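Local structure of 16S rRNA aminocarboxypropyltransferase (Vulcanisaeta distributa, 5APG) at residues Leu95-Asn100 against Tyr108-Glu114; Arg92-Leu96 against Ala118-Ile122; Arg4-Leu10 against Gly65-Cys71. The protein probably transfers the aminocarboxypropyl group of S-adenosylmethionine to a methylated pseudouridine of 16S rRNA, completing a hypermodified nucleotide. All blocks are in the same frame, centred on the assembly; numbering follows the deposited sequence.

Contact 1 of 3, residues Leu95-Asn100 against Tyr108-Glu114. With EEM ([(3S)-3-amino-4-hydroxy-4-oxo-butyl]-[[(2S,3S,4R,5R)-5-(6-aminopurin-9-yl)-3,4-dihydroxy-oxolan-2-yl]methyl]-methyl-selanium), chain D.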
loop_
_atom_site.group_PDB
_atom_site.type_symbol
_atom_site.label_atom_id
_atom_site.label_comp_id
_atom_site.label_asym_id
_atom_site.label_seq_id
_atom_site.Cartn_x
_atom_site.Cartn_y
_atom_site.Cartn_z
ATOM N N LEU A 95 -5.111 -8.776 0.888
ATOM C CA LEU A 95 -5.403 -8.895 -0.532
ATOM C C LEU A 95 -6.575 -8.024 -0.965
ATOM O O LEU A 95 -7.687 -8.152 -0.446
ATOM C CB LEU A 95 -5.681 -10.356 -0.885
ATOM C CG LEU A 95 -5.819 -10.609 -2.387
ATOM C CD1 LEU A 95 -4.486 -10.385 -3.085
ATOM C CD2 LEU A 95 -6.335 -12.004 -2.637
ATOM N N LEU A 96 -6.316 -7.146 -1.929
ATOM C CA LEU A 96 -7.326 -6.232 -2.439
ATOM C C LEU A 96 -7.264 -6.185 -3.959
ATOM O O LEU A 96 -6.264 -6.573 -4.565
ATOM C CB LEU A 96 -7.132 -4.831 -1.849
ATOM C CG LEU A 96 -7.408 -4.719 -0.347
ATOM C CD1 LEU A 96 -6.700 -3.507 0.257
ATOM C CD2 LEU A 96 -8.907 -4.652 -0.079
ATOM N N ILE A 97 -8.342 -5.711 -4.568
ATOM C CA ILE A 97 -8.441 -5.641 -6.016
ATOM C C ILE A 97 -8.175 -4.211 -6.482
ATOM O O ILE A 97 -8.764 -3.268 -5.958
ATOM C CB ILE A 97 -9.832 -6.103 -6.489
ATOM C CG1 ILE A 97 -10.137 -7.512 -5.964
ATOM C CG2 ILE A 97 -9.932 -6.059 -7.998
ATOM C CD1 ILE A 97 -9.093 -8.543 -6.345
ATOM N N ALA A 98 -7.286 -4.051 -7.457
ATOM C CA ALA A 98 -6.951 -2.724 -7.974
ATOM C C ALA A 98 -8.127 -2.118 -8.733
ATOM O O ALA A 98 -8.870 -2.829 -9.412
ATOM C CB ALA A 98 -5.717 -2.794 -8.877
ATOM N N ALA A 99 -8.289 -0.804 -8.611
ATOM C CA ALA A 99 -9.356 -0.093 -9.306
ATOM C C ALA A 99 -8.817 0.897 -10.336
ATOM O O ALA A 99 -9.589 1.492 -11.086
ATOM C CB ALA A 99 -10.242 0.634 -8.306
ATOM N N ASN A 100 -7.501 1.087 -10.363
ATOM C CA ASN A 100 -6.891 2.017 -11.311
ATOM C C ASN A 100 -7.021 1.488 -12.745
ATOM O O ASN A 100 -7.144 0.280 -12.946
ATOM C CB ASN A 100 -5.422 2.277 -10.938
ATOM C CG ASN A 100 -4.534 1.070 -11.147
ATOM O OD1 ASN A 100 -4.216 0.712 -12.281
ATOM N ND2 ASN A 100 -4.105 0.448 -10.049
ATOM N N TYR A 108 -3.911 -7.541 -5.590
ATOM C CA TYR A 108 -2.673 -7.277 -4.847
ATOM C C TYR A 108 -1.809 -6.136 -5.371
ATOM O O TYR A 108 -1.244 -5.378 -4.582
ATOM C CB TYR A 108 -1.815 -8.544 -4.775
ATOM C CG TYR A 108 -0.769 -8.499 -3.682
ATOM C CD1 TYR A 108 -1.141 -8.399 -2.347
ATOM C CD2 TYR A 108 0.587 -8.552 -3.982
ATOM C CE1 TYR A 108 -0.197 -8.360 -1.340
ATOM C CE2 TYR A 108 1.544 -8.511 -2.977
ATOM C CZ TYR A 108 1.142 -8.409 -1.658
ATOM O OH TYR A 108 2.077 -8.370 -0.651
ATOM N N ILE A 109 -1.682 -6.018 -6.687
ATOM C CA ILE A 109 -0.777 -5.031 -7.266
ATOM C C ILE A 109 -1.452 -3.662 -7.347
ATOM O O ILE A 109 -2.104 -3.340 -8.337
ATOM C CB ILE A 109 -0.300 -5.466 -8.667
ATOM C CG1 ILE A 109 0.311 -6.874 -8.610
ATOM C CG2 ILE A 109 0.686 -4.459 -9.240
ATOM C CD1 ILE A 109 1.467 -7.009 -7.635
ATOM N N LEU A 110 -1.284 -2.856 -6.298
ATOM C CA LEU A 110 -1.989 -1.582 -6.195
ATOM C C LEU A 110 -1.105 -0.394 -6.551
ATOM O O LEU A 110 0.118 -0.468 -6.453
ATOM C CB LEU A 110 -2.537 -1.392 -4.775
ATOM C CG LEU A 110 -3.341 -2.560 -4.193
ATOM C CD1 LEU A 110 -3.844 -2.219 -2.793
ATOM C CD2 LEU A 110 -4.505 -2.929 -5.111
ATOM N N SER A 111 -1.736 0.705 -6.955
ATOM C CA SER A 111 -1.024 1.969 -7.093
ATOM C C SER A 111 -0.642 2.467 -5.706
ATOM O O SER A 111 -1.200 2.021 -4.701
ATOM C CB SER A 111 -1.879 3.013 -7.816
ATOM O OG SER A 111 -2.981 3.428 -7.018
ATOM N N THR A 112 0.319 3.380 -5.648
ATOM C CA THR A 112 0.754 3.923 -4.371
ATOM C C THR A 112 -0.422 4.584 -3.642
ATOM O O THR A 112 -0.586 4.409 -2.434
ATOM C CB THR A 112 1.909 4.924 -4.558
ATOM O OG1 THR A 112 3.041 4.235 -5.106
ATOM C CG2 THR A 112 2.308 5.554 -3.220
ATOM N N ILE A 113 -1.265 5.311 -4.374
ATOM C CA ILE A 113 -2.364 6.018 -3.722
ATOM C C ILE A 113 -3.426 5.042 -3.204
ATOM O O ILE A 113 -4.008 5.264 -2.141
ATOM C CB ILE A 113 -3.018 7.082 -4.665
ATOM C CG1 ILE A 113 -3.995 7.951 -3.879
ATOM C CG2 ILE A 113 -3.729 6.441 -5.861
ATOM C CD1 ILE A 113 -4.406 9.241 -4.594
ATOM N N GLU A 114 -3.662 3.950 -3.928
ATOM C CA GLU A 114 -4.608 2.933 -3.472
ATOM C C GLU A 114 -4.076 2.242 -2.223
ATOM O O GLU A 114 -4.828 1.908 -1.305
ATOM C CB GLU A 114 -4.874 1.897 -4.569
ATOM C CG GLU A 114 -5.804 2.377 -5.686
ATOM C CD GLU A 114 -5.737 1.482 -6.910
ATOM O OE1 GLU A 114 -4.628 1.313 -7.456
ATOM O OE2 GLU A 114 -6.783 0.934 -7.320
HETATM C C2 EEM D . 1.939 -3.376 0.364
HETATM N N3 EEM D . 2.226 -2.259 -0.232
HETATM C C4 EEM D . 1.743 -2.008 -1.436
HETATM C "C1'" EEM D . 2.548 0.307 -2.031
HETATM C "C2'" EEM D . 4.056 -0.042 -1.971
HETATM C "C3'" EEM D . 4.450 0.144 -3.290
HETATM C "C4'" EEM D . 3.759 1.158 -3.840
HETATM C "C5'" EEM D . 3.362 0.951 -5.255
HETATM O O EEM D . 1.103 4.662 -8.080
HETATM C C EEM D . 1.854 4.641 -9.015
HETATM O OXT EEM D . 2.062 5.652 -9.664
HETATM C CA EEM D . 2.593 3.372 -9.376
HETATM N N EEM D . 3.252 3.581 -10.634
HETATM C CB EEM D . 3.577 3.118 -8.244
HETATM C CG EEM D . 4.173 1.726 -8.227
HETATM SE SE EEM D . 4.884 1.286 -6.431
HETATM C CE EEM D . 5.861 -0.386 -6.486
HETATM O "O4'" EEM D . 2.374 1.065 -3.033
HETATM O "O3'" EEM D . 5.922 0.212 -3.435
HETATM O "O2'" EEM D . 4.584 1.024 -1.175
HETATM N N9 EEM D . 1.851 -0.982 -2.294
HETATM C C8 EEM D . 1.139 -1.311 -3.354
HETATM N N7 EEM D . 0.596 -2.500 -3.222
HETATM C C5 EEM D . 0.947 -2.977 -2.015
HETATM N N1 EEM D . 1.189 -4.332 -0.142
HETATM C C6 EEM D . 0.670 -4.190 -1.326
HETATM N N6 EEM D . -0.124 -5.201 -1.903
HETATM O O HOH W 1 -1.712 -1.158 -9.902
#
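With CG anti to its carbonyl carbon (chi1 -76°), Glu-114 sends its carboxylate out to Asn-100, whose CG, set between its own N and carbonyl carbon (chi1 69°), turns the amide so that ND2 can donate to it. The side chains cross nearly at a right angle, with the amide and carboxylate planes 72° apart. Asn-100 ND2 meets the syn side of Glu-114 OE1 at 2.8 Å; Ser-111 N and Ser-111 OG (2.7 Å) donate to the same oxygen on its anti side, tilted out of the carboxylate plane. Glu-114 OE2 is met almost head-on by Ala-99 N at 2.6 Å and weakly by Asn-100 N. This buried carboxylate, with two N-H and one O-H at OE1 and two N-H, one weak, at OE2, is likely to stay ionised. Tyr-108 N gives a straight bond to Leu-96 O (2.7 Å). Leu-95 CD1 rests on Tyr-108 CB at 3.7 Å. Tyr-108 O accepts a hydrogen bond from adenine N6 of EEM at 2.9 Å; that N6 also lies over a face of the tyrosine ring, whose OH bonds Pro-47 O. Thr-112 N holds the carboxylate oxygen O of EEM (2.9 Å). Glu-114 N bonds back to Ser-111 OG, so with Ser-111 at the N-cap the pair forms a capping box, here starting a helix at the cofactor pocket of a SPOUT-fold enzyme.

Contact 2 of 3, residues Arg92-Leu96 against Ala118-Ile122. With EEM ([(3S)-3-amino-4-hydroxy-4-oxo-butyl]-[[(2S,3S,4R,5R)-5-(6-aminopurin-9-yl)-3,4-dihydroxy-oxolan-2-yl]methyl]-methyl-selanium), chain D.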
loop_
_atom_site.group_PDB
_atom_site.type_symbol
_atom_site.label_atom_id
_atom_site.label_comp_id
_atom_site.label_asym_id
_atom_site.label_seq_id
_atom_site.Cartn_x
_atom_site.Cartn_y
_atom_site.Cartn_z
ATOM N N ARG A 92 2.710 -6.055 4.584
ATOM C CA ARG A 92 2.039 -6.048 3.291
ATOM C C ARG A 92 0.596 -5.649 3.528
ATOM O O ARG A 92 0.112 -5.685 4.660
ATOM C CB ARG A 92 2.108 -7.415 2.594
ATOM C CG ARG A 92 1.339 -8.544 3.301
ATOM C CD ARG A 92 1.225 -9.764 2.382
ATOM N NE ARG A 92 0.554 -10.912 2.994
ATOM C CZ ARG A 92 -0.761 -11.109 2.991
ATOM N NH1 ARG A 92 -1.570 -10.219 2.431
ATOM N NH2 ARG A 92 -1.272 -12.193 3.563
ATOM N N LEU A 93 -0.093 -5.250 2.470
ATOM C CA LEU A 93 -1.523 -5.043 2.583
ATOM C C LEU A 93 -2.219 -6.383 2.437
ATOM O O LEU A 93 -1.745 -7.250 1.709
ATOM C CB LEU A 93 -2.032 -4.060 1.528
ATOM C CG LEU A 93 -1.635 -2.603 1.755
ATOM C CD1 LEU A 93 -1.960 -1.807 0.515
ATOM C CD2 LEU A 93 -2.354 -2.034 2.976
ATOM N N PRO A 94 -3.342 -6.561 3.142
ATOM C CA PRO A 94 -4.196 -7.715 2.862
ATOM C C PRO A 94 -4.689 -7.640 1.426
ATOM O O PRO A 94 -4.688 -6.559 0.826
ATOM C CB PRO A 94 -5.348 -7.570 3.869
ATOM C CG PRO A 94 -5.296 -6.167 4.324
ATOM C CD PRO A 94 -3.862 -5.741 4.247
ATOM N N LEU A 95 -5.111 -8.776 0.888
ATOM C CA LEU A 95 -5.403 -8.895 -0.532
ATOM C C LEU A 95 -6.575 -8.024 -0.965
ATOM O O LEU A 95 -7.687 -8.152 -0.446
ATOM C CB LEU A 95 -5.681 -10.356 -0.885
ATOM C CG LEU A 95 -5.819 -10.609 -2.387
ATOM C CD1 LEU A 95 -4.486 -10.385 -3.085
ATOM C CD2 LEU A 95 -6.335 -12.004 -2.637
ATOM N N LEU A 96 -6.316 -7.146 -1.929
ATOM C CA LEU A 96 -7.326 -6.232 -2.439
ATOM C C LEU A 96 -7.264 -6.185 -3.959
ATOM O O LEU A 96 -6.264 -6.573 -4.565
ATOM C CB LEU A 96 -7.132 -4.831 -1.849
ATOM C CG LEU A 96 -7.408 -4.719 -0.347
ATOM C CD1 LEU A 96 -6.700 -3.507 0.257
ATOM C CD2 LEU A 96 -8.907 -4.652 -0.079
ATOM N N ALA A 118 -5.905 2.173 1.289
ATOM C CA ALA A 118 -6.198 0.885 1.916
ATOM C C ALA A 118 -5.645 0.818 3.339
ATOM O O ALA A 118 -6.335 0.382 4.266
ATOM C CB ALA A 118 -5.636 -0.259 1.076
ATOM N N ALA A 119 -4.399 1.251 3.510
ATOM C CA ALA A 119 -3.769 1.246 4.823
ATOM C C ALA A 119 -4.554 2.122 5.796
ATOM O O ALA A 119 -4.831 1.717 6.926
ATOM C CB ALA A 119 -2.320 1.719 4.727
ATOM N N LEU A 120 -4.903 3.323 5.347
ATOM C CA LEU A 120 -5.706 4.246 6.149
ATOM C C LEU A 120 -7.045 3.628 6.553
ATOM O O LEU A 120 -7.441 3.676 7.721
ATOM C CB LEU A 120 -5.953 5.547 5.379
ATOM C CG LEU A 120 -4.751 6.476 5.182
ATOM C CD1 LEU A 120 -5.117 7.658 4.282
ATOM C CD2 LEU A 120 -4.227 6.961 6.522
ATOM N N TYR A 121 -7.742 3.058 5.578
ATOM C CA TYR A 121 -9.046 2.449 5.826
ATOM C C TYR A 121 -8.949 1.346 6.885
ATOM O O TYR A 121 -9.711 1.329 7.853
ATOM C CB TYR A 121 -9.621 1.884 4.526
ATOM C CG TYR A 121 -11.088 1.516 4.607
ATOM C CD1 TYR A 121 -11.500 0.336 5.216
ATOM C CD2 TYR A 121 -12.063 2.354 4.075
ATOM C CE1 TYR A 121 -12.842 -0.001 5.291
ATOM C CE2 TYR A 121 -13.408 2.027 4.147
ATOM C CZ TYR A 121 -13.789 0.850 4.755
ATOM O OH TYR A 121 -15.123 0.520 4.829
ATOM N N ILE A 122 -7.995 0.439 6.698
ATOM C CA ILE A 122 -7.818 -0.702 7.596
ATOM C C ILE A 122 -7.515 -0.243 9.022
ATOM O O ILE A 122 -7.960 -0.856 9.992
ATOM C CB ILE A 122 -6.696 -1.632 7.077
ATOM C CG1 ILE A 122 -7.177 -2.382 5.835
ATOM C CG2 ILE A 122 -6.258 -2.639 8.148
ATOM C CD1 ILE A 122 -6.054 -2.822 4.923
HETATM C C2 EEM D . 1.939 -3.376 0.364
HETATM N N3 EEM D . 2.226 -2.259 -0.232
HETATM C C4 EEM D . 1.743 -2.008 -1.436
HETATM C "C1'" EEM D . 2.548 0.307 -2.031
HETATM C "C2'" EEM D . 4.056 -0.042 -1.971
HETATM C "C3'" EEM D . 4.450 0.144 -3.290
HETATM C "C4'" EEM D . 3.759 1.158 -3.840
HETATM C "C5'" EEM D . 3.362 0.951 -5.255
HETATM O O EEM D . 1.103 4.662 -8.080
HETATM C C EEM D . 1.854 4.641 -9.015
HETATM O OXT EEM D . 2.062 5.652 -9.664
HETATM C CA EEM D . 2.593 3.372 -9.376
HETATM N N EEM D . 3.252 3.581 -10.634
HETATM C CB EEM D . 3.577 3.118 -8.244
HETATM C CG EEM D . 4.173 1.726 -8.227
HETATM SE SE EEM D . 4.884 1.286 -6.431
HETATM C CE EEM D . 5.861 -0.386 -6.486
HETATM O "O4'" EEM D . 2.374 1.065 -3.033
HETATM O "O3'" EEM D . 5.922 0.212 -3.435
HETATM O "O2'" EEM D . 4.584 1.024 -1.175
HETATM N N9 EEM D . 1.851 -0.982 -2.294
HETATM C C8 EEM D . 1.139 -1.311 -3.354
HETATM N N7 EEM D . 0.596 -2.500 -3.222
HETATM C C5 EEM D . 0.947 -2.977 -2.015
HETATM N N1 EEM D . 1.189 -4.332 -0.142
HETATM C C6 EEM D . 0.670 -4.190 -1.326
HETATM N N6 EEM D . -0.124 -5.201 -1.903
#
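The adenine end of the cofactor pocket is backed by an apolar seam in which Leu-93, Pro-94 and Leu-96, in the loop after strand 89-91, pack on Ala-118, Ala-119 and Ile-122 of helix 112-122. Leu-93 works in two directions: its backbone N donates to adenine N1 of EEM at 3.1 Å, while its side chain lies between base and helix. With CG anti to the carbonyl carbon (chi1 -72°), CD1 reaches both adenine C6 (4.0 Å) and Ala-118 CB, and CD2 nears Ala-119 N. With an alanine here in place of Leu-93, CD1 and CD2 would be gone and a gap would probably open between the adenine and the two helix alanines, leaving the base less firmly backed. Ala-118 CB also receives Leu-96 CD1 at 3.5 Å. Pro-94 CG and Ile-122 CD1 meet at 3.5 Å, a tight carbon contact. Arg-92 NH1 donates to Leu-93 O (3.1 Å), tilted from the carbonyl plane, and forms a salt bridge with Glu-161. Beyond the seam, helix 141-153 lends Tyr-153 to Pro-94 and Leu-150 to Leu-96, helix 160-165 adjoins Pro-94 through Glu-161, and Leu-120, on helix 112-122, packs on helix 126-133.

Contact 3 of 3, residues Arg4-Leu10 against Gly65-Cys71; sequences RVFIYRL and GLSLIDC. With EEM ([(3S)-3-amino-4-hydroxy-4-oxo-butyl]-[[(2S,3S,4R,5R)-5-(6-aminopurin-9-yl)-3,4-dihydroxy-oxolan-2-yl]methyl]-methyl-selanium), chain D.
Arg-9 and Asp-70 lie side by side and point the same way from neighbouring parallel strands. Each has CG anti to its backbone N (chi1 176° and 177°), which sends both chains out on one face of the sheet. A bend at chi3 of the arginine brings NH1 to Asp-70 OD2 at 3.1 Å, a salt bridge in the guanidinium plane although the two flat groups are turned 44° apart. Asp-70 OD2 also accepts from Asn-18 ND2, and OD1 bonds Thr-112 OG1. On the same face Ile-7 CG2 packs against Asp-70 CB (3.8 Å), and the Val-5 and Leu-68 side chains cross obliquely, CG1 to CD1 3.8 Å. On the opposite face Ile-69 CG2 meets the edge of the Tyr-8 ring at CD2, 4.2 Å away. Gly-65 leaves the preceding helix with positive phi, where a CB would jam against the preceding carbonyl and crowd Phe-6 CE1 and Arg-4 O. The hydrogen bonds of the parallel pair, from Leu-66 N to Arg-4 O through Leu-10 N to Asp-70 O, fix the register. Ile-69 O, which takes no part in them, accepts a hydrogen bond from EEM O3' at 2.7 Å, bringing the parallel sheet of this SPOUT fold to the S-adenosylmethionine pocket. Strand 30-32 flanks strand 5-9, and strand 43-45 flanks strand 66-70; helix 19-25 packs on the Ile-7 and Asp-70 face, helix 73-83 on that of Ile-69.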
loop_
_atom_site.group_PDB
_atom_site.type_symbol
_atom_site.label_atom_id
_atom_site.label_comp_id
_atom_site.label_asym_id
_atom_site.label_seq_id
_atom_site.Cartn_x
_atom_site.Cartn_y
_atom_site.Cartn_z
ATOM N N ARG A 4 0.787 10.888 9.773
ATOM C CA ARG A 4 1.825 11.426 8.907
ATOM C C ARG A 4 2.319 10.348 7.948
ATOM O O ARG A 4 2.715 9.262 8.372
ATOM C CB ARG A 4 2.980 11.984 9.737
ATOM C CG ARG A 4 2.583 13.174 10.603
ATOM C CD ARG A 4 2.433 14.426 9.757
ATOM N NE ARG A 4 3.720 14.872 9.228
ATOM C CZ ARG A 4 4.581 15.625 9.902
ATOM N NH1 ARG A 4 4.288 16.026 11.135
ATOM N NH2 ARG A 4 5.733 15.983 9.348
ATOM N N VAL A 5 2.278 10.650 6.654
ATOM C CA VAL A 5 2.720 9.709 5.629
ATOM C C VAL A 5 4.011 10.204 4.981
ATOM O O VAL A 5 4.112 11.366 4.577
ATOM C CB VAL A 5 1.640 9.500 4.546
ATOM C CG1 VAL A 5 2.104 8.474 3.518
ATOM C CG2 VAL A 5 0.325 9.067 5.182
ATOM N N PHE A 6 5.002 9.322 4.899
ATOM C CA PHE A 6 6.294 9.667 4.327
ATOM C C PHE A 6 6.619 8.742 3.159
ATOM O O PHE A 6 6.466 7.524 3.263
ATOM C CB PHE A 6 7.394 9.579 5.385
ATOM C CG PHE A 6 7.174 10.478 6.565
ATOM C CD1 PHE A 6 6.416 10.053 7.642
ATOM C CD2 PHE A 6 7.728 11.747 6.597
ATOM C CE1 PHE A 6 6.211 10.881 8.733
ATOM C CE2 PHE A 6 7.527 12.582 7.686
ATOM C CZ PHE A 6 6.767 12.147 8.753
ATOM N N ILE A 7 7.071 9.324 2.054
ATOM C CA ILE A 7 7.358 8.556 0.850
ATOM C C ILE A 7 8.767 8.813 0.330
ATOM O O ILE A 7 9.168 9.960 0.129
ATOM C CB ILE A 7 6.353 8.877 -0.281
ATOM C CG1 ILE A 7 4.923 8.548 0.152
ATOM C CG2 ILE A 7 6.711 8.108 -1.550
ATOM C CD1 ILE A 7 3.865 8.983 -0.859
ATOM N N TYR A 8 9.523 7.742 0.127
ATOM C CA TYR A 8 10.745 7.847 -0.649
ATOM C C TYR A 8 10.430 7.413 -2.068
ATOM O O TYR A 8 9.946 6.301 -2.295
ATOM C CB TYR A 8 11.879 7.001 -0.076
ATOM C CG TYR A 8 13.063 6.949 -1.016
ATOM C CD1 TYR A 8 13.842 8.077 -1.239
ATOM C CD2 TYR A 8 13.381 5.787 -1.705
ATOM C CE1 TYR A 8 14.915 8.047 -2.111
ATOM C CE2 TYR A 8 14.452 5.745 -2.579
ATOM C CZ TYR A 8 15.216 6.878 -2.777
ATOM O OH TYR A 8 16.283 6.841 -3.643
ATOM N N ARG A 9 10.691 8.299 -3.019
ATOM C CA ARG A 9 10.375 8.014 -4.407
ATOM C C ARG A 9 11.631 7.792 -5.241
ATOM O O ARG A 9 12.531 8.629 -5.262
ATOM C CB ARG A 9 9.543 9.149 -5.003
ATOM C CG ARG A 9 9.237 8.981 -6.476
ATOM C CD ARG A 9 8.233 10.014 -6.954
ATOM N NE ARG A 9 8.509 10.448 -8.319
ATOM C CZ ARG A 9 8.213 9.739 -9.404
ATOM N NH1 ARG A 9 7.628 8.556 -9.287
ATOM N NH2 ARG A 9 8.501 10.216 -10.608
ATOM N N LEU A 10 11.688 6.652 -5.918
ATOM C CA LEU A 10 12.708 6.430 -6.932
ATOM C C LEU A 10 12.262 7.111 -8.217
ATOM O O LEU A 10 11.309 6.670 -8.859
ATOM C CB LEU A 10 12.943 4.939 -7.166
ATOM C CG LEU A 10 13.922 4.242 -6.225
ATOM C CD1 LEU A 10 13.962 2.757 -6.524
ATOM C CD2 LEU A 10 15.308 4.850 -6.355
ATOM N N GLY A 65 4.299 7.147 12.427
ATOM C CA GLY A 65 3.977 7.513 11.056
ATOM C C GLY A 65 3.840 6.321 10.124
ATOM O O GLY A 65 3.991 5.170 10.541
ATOM N N LEU A 66 3.554 6.605 8.855
ATOM C CA LEU A 66 3.406 5.575 7.826
ATOM C C LEU A 66 4.361 5.858 6.671
ATOM O O LEU A 66 4.324 6.939 6.082
ATOM C CB LEU A 66 1.962 5.516 7.311
ATOM C CG LEU A 66 1.657 4.504 6.198
ATOM C CD1 LEU A 66 1.776 3.078 6.708
ATOM C CD2 LEU A 66 0.273 4.745 5.595
ATOM N N SER A 67 5.218 4.894 6.357
ATOM C CA SER A 67 6.230 5.074 5.320
ATOM C C SER A 67 5.939 4.214 4.095
ATOM O O SER A 67 5.339 3.147 4.205
ATOM C CB SER A 67 7.622 4.736 5.864
ATOM O OG SER A 67 7.977 5.591 6.937
ATOM N N LEU A 68 6.363 4.692 2.931
ATOM C CA LEU A 68 6.277 3.919 1.697
ATOM C C LEU A 68 7.454 4.227 0.787
ATOM O O LEU A 68 8.002 5.330 0.806
ATOM C CB LEU A 68 4.978 4.204 0.929
ATOM C CG LEU A 68 3.593 3.854 1.472
ATOM C CD1 LEU A 68 3.072 4.925 2.424
ATOM C CD2 LEU A 68 2.639 3.651 0.304
ATOM N N ILE A 69 7.824 3.247 -0.026
ATOM C CA ILE A 69 8.750 3.480 -1.120
ATOM C C ILE A 69 7.961 3.463 -2.422
ATOM O O ILE A 69 7.260 2.493 -2.718
ATOM C CB ILE A 69 9.871 2.423 -1.165
ATOM C CG1 ILE A 69 10.752 2.525 0.084
ATOM C CG2 ILE A 69 10.718 2.604 -2.420
ATOM C CD1 ILE A 69 11.670 1.323 0.287
ATOM N N ASP A 70 8.047 4.546 -3.186
ATOM C CA ASP A 70 7.408 4.597 -4.492
ATOM C C ASP A 70 8.435 4.308 -5.583
ATOM O O ASP A 70 9.424 5.026 -5.728
ATOM C CB ASP A 70 6.746 5.958 -4.730
ATOM C CG ASP A 70 6.122 6.073 -6.110
ATOM O OD1 ASP A 70 4.970 5.627 -6.285
ATOM O OD2 ASP A 70 6.777 6.610 -7.022
ATOM N N CYS A 71 8.199 3.245 -6.342
ATOM C CA CYS A 71 9.099 2.843 -7.417
ATOM C C CYS A 71 8.284 2.107 -8.464
ATOM O O CYS A 71 7.088 1.948 -8.297
ATOM C CB CYS A 71 10.225 1.962 -6.879
ATOM S SG CYS A 71 9.654 0.415 -6.122
HETATM C C2 EEM D . 1.939 -3.376 0.364
HETATM N N3 EEM D . 2.226 -2.259 -0.232
HETATM C C4 EEM D . 1.743 -2.008 -1.436
HETATM C "C1'" EEM D . 2.548 0.307 -2.031
HETATM C "C2'" EEM D . 4.056 -0.042 -1.971
HETATM C "C3'" EEM D . 4.450 0.144 -3.290
HETATM C "C4'" EEM D . 3.759 1.158 -3.840
HETATM C "C5'" EEM D . 3.362 0.951 -5.255
HETATM O O EEM D . 1.103 4.662 -8.080
HETATM C C EEM D . 1.854 4.641 -9.015
HETATM O OXT EEM D . 2.062 5.652 -9.664
HETATM C CA EEM D . 2.593 3.372 -9.376
HETATM N N EEM D . 3.252 3.581 -10.634
HETATM C CB EEM D . 3.577 3.118 -8.244
HETATM C CG EEM D . 4.173 1.726 -8.227
HETATM SE SE EEM D . 4.884 1.286 -6.431
HETATM C CE EEM D . 5.861 -0.386 -6.486
HETATM O "O4'" EEM D . 2.374 1.065 -3.033
HETATM O "O3'" EEM D . 5.922 0.212 -3.435
HETATM O "O2'" EEM D . 4.584 1.024 -1.175
HETATM N N9 EEM D . 1.851 -0.982 -2.294
HETATM C C8 EEM D . 1.139 -1.311 -3.354
HETATM N N7 EEM D . 0.596 -2.500 -3.222
HETATM C C5 EEM D . 0.947 -2.977 -2.015
HETATM N N1 EEM D . 1.189 -4.332 -0.142
HETATM C C6 EEM D . 0.670 -4.190 -1.326
HETATM N N6 EEM D . -0.124 -5.201 -1.903
#

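In the fold
From the N terminus, contact 3 comes first: strand 5-9 waits for strand 66-70, closing a long loop that holds helix 19-25, strands 30-32 and 43-45 and helix 58-63. Only after it is complete does the chain reach the other two, so contact 3 stands in series with them. Contact 1 nests inside contact 2: the loop after strand 89-91 first supplies 92-96, then 95-100, with Leu-95 and Leu-96 shared; the turn before helix 112-122 and its first residues answer in contact 1, its end in contact 2. Thr-112 to Asp-70 and Ala-119 to Leu-66 tie this helix to the sheet, and all three contacts border EEM.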